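Long-range contacts in aldehyde dehydrogenase (Trypanosoma brucei, PDB 5NNO), which probably oxidises aldehydes with NAD+ and binds NAD together with a benzoxaborole aldehyde: residues H62-R67 and P157-L162; G125-P130 and K151-A156. All coordinates share one frame; numbering follows the deposited sequence. Where two conformers were deposited one is given.

Contact 1. Residues H62-R67 and P157-L162; sequences HRDRRR and PATAEL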
loop_
_atom_site.group_PDB
_atom_site.type_symbol
_atom_site.label_atom_id
_atom_site.label_comp_id
_atom_site.label_asym_id
_atom_site.label_seq_id
_atom_site.Cartn_x
_atom_site.Cartn_y
_atom_site.Cartn_z
ATOM N N HIS A 62 27.808 -19.974 -3.627
ATOM C CA HIS A 62 28.996 -19.966 -4.488
ATOM C C HIS A 62 28.800 -20.699 -5.828
ATOM O O HIS A 62 29.171 -20.183 -6.877
ATOM C CB HIS A 62 30.213 -20.533 -3.754
ATOM C CG HIS A 62 31.437 -20.643 -4.612
ATOM N ND1 HIS A 62 32.349 -19.617 -4.750
ATOM C CD2 HIS A 62 31.896 -21.654 -5.383
ATOM C CE1 HIS A 62 33.325 -20.000 -5.553
ATOM N NE2 HIS A 62 33.076 -21.231 -5.951
ATOM N N ARG A 63 28.245 -21.901 -5.793
ATOM C CA ARG A 63 27.928 -22.642 -7.013
ATOM C C ARG A 63 26.976 -21.907 -7.953
ATOM O O ARG A 63 27.143 -22.006 -9.166
ATOM C CB ARG A 63 27.325 -23.999 -6.641
ATOM C CG ARG A 63 26.838 -24.864 -7.790
ATOM C CD ARG A 63 26.514 -26.247 -7.245
ATOM N NE ARG A 63 26.084 -27.166 -8.287
ATOM C CZ ARG A 63 25.769 -28.439 -8.084
ATOM N NH1 ARG A 63 25.405 -29.181 -9.118
ATOM N NH2 ARG A 63 25.835 -28.978 -6.865
ATOM N N ASP A 64 25.972 -21.206 -7.403
ATOM C CA ASP A 64 25.047 -20.389 -8.216
ATOM C C ASP A 64 25.667 -19.077 -8.711
ATOM O O ASP A 64 25.592 -18.760 -9.902
ATOM C CB ASP A 64 23.781 -20.019 -7.434
ATOM C CG ASP A 64 22.907 -21.243 -7.055
ATOM O OD1 ASP A 64 22.935 -22.263 -7.763
ATOM O OD2 ASP A 64 22.193 -21.151 -6.035
ATOM N N ARG A 65 26.261 -18.319 -7.787
ATOM C CA ARG A 65 26.727 -16.957 -8.061
ATOM C C ARG A 65 28.250 -16.786 -8.289
ATOM O O ARG A 65 28.667 -15.815 -8.913
ATOM C CB ARG A 65 26.267 -16.023 -6.939
ATOM C CG ARG A 65 24.749 -15.968 -6.752
ATOM C CD ARG A 65 24.078 -15.016 -7.724
ATOM N NE ARG A 65 24.310 -15.390 -9.120
ATOM C CZ ARG A 65 25.171 -14.801 -9.952
ATOM N NH1 ARG A 65 25.240 -15.232 -11.207
ATOM N NH2 ARG A 65 25.938 -13.785 -9.555
ATOM N N ARG A 66 29.047 -17.741 -7.815
ATOM C CA ARG A 66 30.504 -17.591 -7.703
ATOM C C ARG A 66 30.888 -16.417 -6.788
ATOM O O ARG A 66 31.900 -15.760 -7.008
ATOM C CB ARG A 66 31.209 -17.516 -9.075
ATOM C CG ARG A 66 32.584 -18.186 -9.069
ATOM C CD ARG A 66 33.632 -17.535 -9.982
ATOM N NE ARG A 66 33.264 -17.692 -11.379
ATOM C CZ ARG A 66 33.267 -16.765 -12.351
ATOM N NH1 ARG A 66 33.606 -15.489 -12.192
ATOM N NH2 ARG A 66 32.879 -17.179 -13.528
ATOM N N ARG A 67 30.076 -16.178 -5.755
ATOM C CA ARG A 67 30.424 -15.210 -4.707
ATOM C C ARG A 67 31.272 -15.862 -3.626
ATOM O O ARG A 67 31.195 -17.067 -3.399
ATOM C CB ARG A 67 29.175 -14.578 -4.085
ATOM C CG ARG A 67 28.651 -13.416 -4.898
ATOM C CD ARG A 67 27.667 -12.544 -4.139
ATOM N NE ARG A 67 26.294 -13.004 -4.326
ATOM C CZ ARG A 67 25.506 -13.514 -3.374
ATOM N NH1 ARG A 67 25.922 -13.680 -2.109
ATOM N NH2 ARG A 67 24.282 -13.902 -3.680
ATOM N N PRO A 157 19.382 -22.376 -8.569
ATOM C CA PRO A 157 18.826 -23.681 -8.270
ATOM C C PRO A 157 19.449 -24.371 -7.067
ATOM O O PRO A 157 18.719 -25.013 -6.288
ATOM C CB PRO A 157 19.106 -24.480 -9.538
ATOM C CG PRO A 157 20.291 -23.845 -10.139
ATOM C CD PRO A 157 20.139 -22.391 -9.841
ATOM N N ALA A 158 20.766 -24.244 -6.905
ATOM C CA ALA A 158 21.451 -24.907 -5.791
ATOM C C ALA A 158 20.973 -24.322 -4.473
ATOM O O ALA A 158 20.648 -25.065 -3.564
ATOM C CB ALA A 158 22.974 -24.829 -5.917
ATOM N N THR A 159 20.877 -22.998 -4.380
ATOM C CA THR A 159 20.326 -22.363 -3.170
ATOM C C THR A 159 18.828 -22.728 -2.940
ATOM O O THR A 159 18.414 -22.952 -1.806
ATOM C CB THR A 159 20.554 -20.833 -3.168
ATOM O OG1 THR A 159 21.970 -20.549 -3.286
ATOM C CG2 THR A 159 20.003 -20.182 -1.870
ATOM N N ALA A 160 18.036 -22.804 -4.005
ATOM C CA ALA A 160 16.657 -23.320 -3.908
ATOM C C ALA A 160 16.612 -24.782 -3.455
ATOM O O ALA A 160 15.777 -25.142 -2.633
ATOM C CB ALA A 160 15.937 -23.160 -5.237
ATOM N N GLU A 161 17.531 -25.611 -3.967
ATOM C CA GLU A 161 17.580 -27.034 -3.599
ATOM C C GLU A 161 17.840 -27.194 -2.115
ATOM O O GLU A 161 17.069 -27.880 -1.416
ATOM C CB GLU A 161 18.664 -27.799 -4.380
ATOM C CG GLU A 161 18.704 -29.296 -4.070
ATOM C CD GLU A 161 19.660 -30.092 -4.945
ATOM O OE1 GLU A 161 20.782 -29.616 -5.246
ATOM O OE2 GLU A 161 19.296 -31.232 -5.329
ATOM N N LEU A 162 18.941 -26.580 -1.656
ATOM C CA LEU A 162 19.359 -26.677 -0.264
ATOM C C LEU A 162 18.286 -26.176 0.711
ATOM O O LEU A 162 17.975 -26.871 1.683
ATOM C CB LEU A 162 20.670 -25.920 -0.033
ATOM C CG LEU A 162 21.362 -26.090 1.330
ATOM C CD1 LEU A 162 21.681 -27.552 1.613
ATOM C CD2 LEU A 162 22.642 -25.272 1.399
#
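Asp64, in the last turn of helix 54-65, delivers its carboxylate to the first turn of helix 157-170, a worked example of an acid from one helix satisfying the amino end of another. Its CB points toward that helix, and a first torsion of -65° sets CG anti to the carbonyl carbon, bringing CG to 3.7 Å from Ala158 N. Beyond it the two oxygens divide the work. Asp64 OD1 accepts from Ala158 N at 3.1 Å through its syn lone pair and also packs against Ala158 CB. The same Asp64 OD1 lies 3.5 Å from Pro157 CD. OD2 takes two donors: Thr159 N at 2.8 Å on the syn side, with an N-H...O angle of 158°, and Thr159 OG1, also 2.8 Å away, on the anti side and somewhat out of the carboxylate plane. Three bonds thus fix the group's rotation, and the helix start would probably favour its negative charge. Alongside, the extended Arg63 chain lays CD 4.0 Å from Ala158 CB. Thr159 also touches Ile61, and Leu162 rests on Glu56 and Phe57, so helix 157-170 packs along helix 54-65, whose carboxy-terminal end is bonded through Arg63 O and Arg65 to Arg315.

Contact 2. Residues G125-P130 and K151-A156; sequences GTWNYP and KPSELA. With NAD (nicotinamide-adenine-dinucleotide), chain C; 92N (4-[(1-oxidanyl-3~{H}-2,1-benzoxaborol-5-yl)oxy]benzaldehyde), chain D.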
loop_
_atom_site.group_PDB
_atom_site.type_symbol
_atom_site.label_atom_id
_atom_site.label_comp_id
_atom_site.label_asym_id
_atom_site.label_seq_id
_atom_site.Cartn_x
_atom_site.Cartn_y
_atom_site.Cartn_z
ATOM N N GLY A 125 10.799 -14.717 -5.009
ATOM C CA GLY A 125 12.187 -14.336 -4.786
ATOM C C GLY A 125 12.933 -14.163 -6.089
ATOM O O GLY A 125 12.365 -14.304 -7.202
ATOM N N THR A 126 14.204 -13.826 -5.948
ATOM C CA THR A 126 15.050 -13.576 -7.091
ATOM C C THR A 126 16.440 -14.117 -6.837
ATOM O O THR A 126 16.836 -14.398 -5.701
ATOM C CB THR A 126 15.100 -12.101 -7.441
ATOM O OG1 THR A 126 15.694 -11.951 -8.739
ATOM C CG2 THR A 126 15.837 -11.299 -6.356
ATOM N N TRP A 127 17.171 -14.227 -7.932
ATOM C CA TRP A 127 18.400 -15.032 -7.979
ATOM C C TRP A 127 19.666 -14.413 -7.412
ATOM O O TRP A 127 20.481 -15.139 -6.892
ATOM C CB TRP A 127 18.639 -15.575 -9.394
ATOM C CG TRP A 127 18.660 -14.539 -10.428
ATOM C CD1 TRP A 127 17.623 -14.153 -11.210
ATOM C CD2 TRP A 127 19.783 -13.742 -10.802
ATOM N NE1 TRP A 127 18.022 -13.145 -12.048
ATOM C CE2 TRP A 127 19.353 -12.877 -11.829
ATOM C CE3 TRP A 127 21.101 -13.668 -10.364
ATOM C CZ2 TRP A 127 20.207 -11.939 -12.438
ATOM C CZ3 TRP A 127 21.952 -12.731 -10.953
ATOM C CH2 TRP A 127 21.495 -11.879 -11.981
ATOM N N ASN A 128 19.799 -13.091 -7.451
ATOM C CA ASN A 128 21.105 -12.427 -7.187
ATOM C C ASN A 128 21.644 -12.465 -5.732
ATOM O O ASN A 128 22.882 -12.463 -5.502
ATOM C CB ASN A 128 21.127 -11.005 -7.741
ATOM C CG ASN A 128 20.109 -10.092 -7.092
ATOM O OD1 ASN A 128 19.040 -10.542 -6.679
ATOM N ND2 ASN A 128 20.431 -8.797 -7.011
ATOM N N TYR A 129 20.717 -12.468 -4.779
ATOM C CA TYR A 129 20.994 -12.716 -3.380
ATOM C C TYR A 129 19.883 -13.663 -2.930
ATOM O O TYR A 129 18.896 -13.236 -2.333
ATOM C CB TYR A 129 20.979 -11.411 -2.598
ATOM C CG TYR A 129 22.070 -10.483 -3.046
ATOM C CD1 TYR A 129 23.380 -10.576 -2.520
ATOM C CD2 TYR A 129 21.842 -9.549 -4.050
ATOM C CE1 TYR A 129 24.391 -9.740 -2.954
ATOM C CE2 TYR A 129 22.850 -8.691 -4.477
ATOM C CZ TYR A 129 24.124 -8.792 -3.937
ATOM O OH TYR A 129 25.117 -7.952 -4.376
ATOM N N PRO A 130 20.042 -14.965 -3.232
ATOM C CA PRO A 130 18.904 -15.878 -3.184
ATOM C C PRO A 130 18.361 -16.213 -1.801
ATOM O O PRO A 130 17.135 -16.405 -1.676
ATOM C CB PRO A 130 19.404 -17.135 -3.907
ATOM C CG PRO A 130 20.918 -17.044 -3.884
ATOM C CD PRO A 130 21.299 -15.621 -3.650
ATOM N N LYS A 151 8.453 -18.789 -2.976
ATOM C CA LYS A 151 8.761 -19.243 -4.316
ATOM C C LYS A 151 10.198 -18.815 -4.636
ATOM O O LYS A 151 10.425 -17.676 -5.027
ATOM C CB LYS A 151 7.742 -18.664 -5.305
ATOM C CG LYS A 151 7.419 -19.567 -6.495
ATOM C CD LYS A 151 8.625 -19.911 -7.350
ATOM C CE LYS A 151 9.204 -18.709 -8.052
ATOM N NZ LYS A 151 10.346 -19.169 -8.880
ATOM N N PRO A 152 11.180 -19.713 -4.424
ATOM C CA PRO A 152 12.578 -19.373 -4.777
ATOM C C PRO A 152 12.830 -19.208 -6.258
ATOM O O PRO A 152 12.253 -19.912 -7.089
ATOM C CB PRO A 152 13.397 -20.553 -4.223
ATOM C CG PRO A 152 12.516 -21.163 -3.161
ATOM C CD PRO A 152 11.105 -20.976 -3.663
ATOM N N SER A 153 13.674 -18.246 -6.599
ATOM C CA SER A 153 14.131 -18.125 -7.975
ATOM C C SER A 153 14.733 -19.436 -8.465
ATOM O O SER A 153 15.450 -20.087 -7.732
ATOM C CB SER A 153 15.163 -17.026 -8.109
ATOM O OG SER A 153 15.508 -16.858 -9.482
ATOM N N GLU A 154 14.402 -19.798 -9.700
ATOM C CA GLU A 154 14.936 -20.981 -10.373
ATOM C C GLU A 154 16.326 -20.711 -10.970
ATOM O O GLU A 154 17.074 -21.652 -11.283
ATOM C CB GLU A 154 13.987 -21.426 -11.487
ATOM C CG GLU A 154 14.106 -20.709 -12.839
ATOM C CD GLU A 154 13.364 -19.382 -12.911
ATOM O OE1 GLU A 154 13.138 -18.716 -11.879
ATOM O OE2 GLU A 154 13.025 -18.980 -14.029
ATOM N N LEU A 155 16.629 -19.425 -11.152
ATOM C CA LEU A 155 17.940 -18.993 -11.611
ATOM C C LEU A 155 18.989 -18.977 -10.480
ATOM O O LEU A 155 20.075 -18.466 -10.698
ATOM C CB LEU A 155 17.860 -17.599 -12.301
ATOM C CG LEU A 155 17.135 -17.456 -13.654
ATOM C CD1 LEU A 155 17.501 -16.109 -14.300
ATOM C CD2 LEU A 155 17.415 -18.593 -14.652
ATOM N N ALA A 156 18.647 -19.487 -9.278
ATOM C CA ALA A 156 19.660 -19.931 -8.281
ATOM C C ALA A 156 19.250 -21.321 -7.728
ATOM O O ALA A 156 18.845 -21.443 -6.565
ATOM C CB ALA A 156 19.829 -18.911 -7.166
HETATM P PA NAD C . 13.409 -12.519 -12.535
HETATM O O1A NAD C . 13.052 -12.389 -14.003
HETATM O O2A NAD C . 14.289 -13.639 -12.010
HETATM O O5B NAD C . 12.009 -12.548 -11.724
HETATM C C5B NAD C . 11.912 -12.833 -10.324
HETATM C C4B NAD C . 10.874 -13.921 -10.038
HETATM O O4B NAD C . 9.791 -13.810 -10.974
HETATM C C3B NAD C . 11.416 -15.354 -10.125
HETATM O O3B NAD C . 11.075 -16.105 -8.948
HETATM C C2B NAD C . 10.755 -15.957 -11.348
HETATM O O2B NAD C . 10.422 -17.335 -11.150
HETATM C C1B NAD C . 9.503 -15.097 -11.519
HETATM N N9A NAD C . 9.022 -14.972 -12.918
HETATM C C8A NAD C . 9.733 -14.791 -14.056
HETATM N N7A NAD C . 8.902 -14.748 -15.138
HETATM C C5A NAD C . 7.641 -14.898 -14.679
HETATM C C6A NAD C . 6.281 -14.948 -15.254
HETATM N N6A NAD C . 6.115 -14.820 -16.574
HETATM N N1A NAD C . 5.224 -15.125 -14.434
HETATM C C2A NAD C . 5.377 -15.255 -13.103
HETATM N N3A NAD C . 6.585 -15.219 -12.509
HETATM C C4A NAD C . 7.728 -15.049 -13.226
HETATM O O3 NAD C . 14.104 -11.130 -12.127
HETATM P PN NAD C . 15.396 -10.645 -12.960
HETATM O O1N NAD C . 14.956 -10.081 -14.295
HETATM O O2N NAD C . 16.417 -11.752 -12.974
HETATM O O5D NAD C . 15.863 -9.410 -12.035
HETATM C C5D NAD C . 15.227 -8.186 -12.377
HETATM C C4D NAD C . 15.276 -7.103 -11.328
HETATM O O4D NAD C . 15.151 -7.518 -9.969
HETATM C C3D NAD C . 16.583 -6.358 -11.401
HETATM O O3D NAD C . 16.469 -5.388 -12.438
HETATM C C2D NAD C . 16.706 -5.780 -10.010
HETATM O O2D NAD C . 16.729 -4.358 -10.071
HETATM C C1D NAD C . 15.490 -6.335 -9.249
HETATM N N1N NAD C . 15.816 -6.567 -7.845
HETATM C C2N NAD C . 15.291 -5.773 -6.886
HETATM C C3N NAD C . 15.628 -5.962 -5.538
HETATM C C7N NAD C . 15.072 -5.114 -4.428
HETATM O O7N NAD C . 14.919 -5.622 -3.332
HETATM N N7N NAD C . 14.760 -3.836 -4.640
HETATM C C4N NAD C . 16.507 -6.987 -5.210
HETATM C C5N NAD C . 17.024 -7.787 -6.213
HETATM C C6N NAD C . 16.666 -7.555 -7.530
HETATM C C9 92N D . 25.854 -3.805 2.207
HETATM C C7 92N D . 23.287 -5.305 4.414
HETATM C C3 92N D . 21.873 -6.387 -0.908
HETATM C C4 92N D . 21.106 -5.994 0.180
HETATM C C5 92N D . 22.472 -5.676 2.198
HETATM C C6 92N D . 22.319 -5.806 3.568
HETATM C C1 92N D . 20.121 -5.662 -2.419
HETATM C C2 92N D . 21.376 -6.229 -2.193
HETATM C C11 92N D . 23.585 -5.025 1.677
HETATM C C12 92N D . 19.866 -5.408 -0.021
HETATM O O 92N D . 20.132 -5.840 -4.809
HETATM C C 92N D . 19.576 -5.521 -3.780
HETATM C C13 92N D . 19.382 -5.247 -1.309
HETATM O O1 92N D . 21.471 -6.337 1.480
HETATM C C10 92N D . 24.571 -4.514 2.525
HETATM C C8 92N D . 24.422 -4.656 3.914
HETATM O O3 92N D . 26.470 -3.502 3.489
HETATM B B 92N D . 25.673 -3.965 4.528
HETATM O O2 92N D . 25.991 -3.784 5.827
HETATM O O HOH W 1 14.824 -16.289 -4.552
#
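Gly125 and Lys151 meet backbone to backbone, Gly125 N donating to Lys151 O at 3.0 Å, and both reach the adenosine ribose of NAD. Gly125 O accepts from NAD O3B. Lys151, its chain bent at chi2 and chi3, brings NZ to 2.9 Å from NAD O2B and also bonds O3B, while Glu154 OE1 accepts from O2B at 3.1 Å; the 2'-hydroxyl is therefore gripped by an amine and a carboxylate. Farther along the cofactor, the indole NE1 of Trp127 points at the phosphate oxygen O2N, but the modelled separation is too short to be trusted in detail. Asn128 OD1 lies 3.4 Å from NAD C5N of the nicotinamide, and Tyr129 offers a ring face to 92N C2, with its OH bonded to Thr258.

A second shell positions these groups. Pro152 O and Gly181 O also accept from Lys151 NZ. Ser153 OG, placed opposite its backbone N (chi1 -175°), accepts from Leu155 N in an ST turn and lies at the edge of the Trp127 ring. Leu155 CB approaches Trp127 CD1 obliquely at 3.6 Å, and Ala156 CB packs on Pro130 CB at 3.7 Å. A water accepts from Ser153 N and donates to Thr126 O at 3.0 Å, joining the two backbones.

The principle illustrated is that of Rossmann-type sites, where loops following adjacent parallel strands, here 110-124 and 147-151, build the nucleotide pocket. A carboxylate beside the 2'-hydroxyl would be expected to accept a hydrogen bond from it yet repel a 2'-phosphate, consistent with use of NAD rather than NADP.

From the N terminus, the chain leaves helix 54-65 through residues 62-67, the first half of contact 1, and returns to them only 90 residues later at helix 157-170. Contact 2 lies wholly within that span: strand 110-124 ends in residues 125-130, helix 132-143 crosses over, and strand 147-151 brings in residues 151-156, so the smaller loop closes inside the larger and the two do not cross. Residues 151-156 run straight into 157-162, making the cofactor loop continuous with the helix start of contact 1. Arg67 NH2 adds a probable hydrogen bond to Asn128 O at 2.7 Å. Together the contacts tie an N-terminal helix to the nucleotide-binding sheet, in which strands 110-124 and 147-151 run parallel.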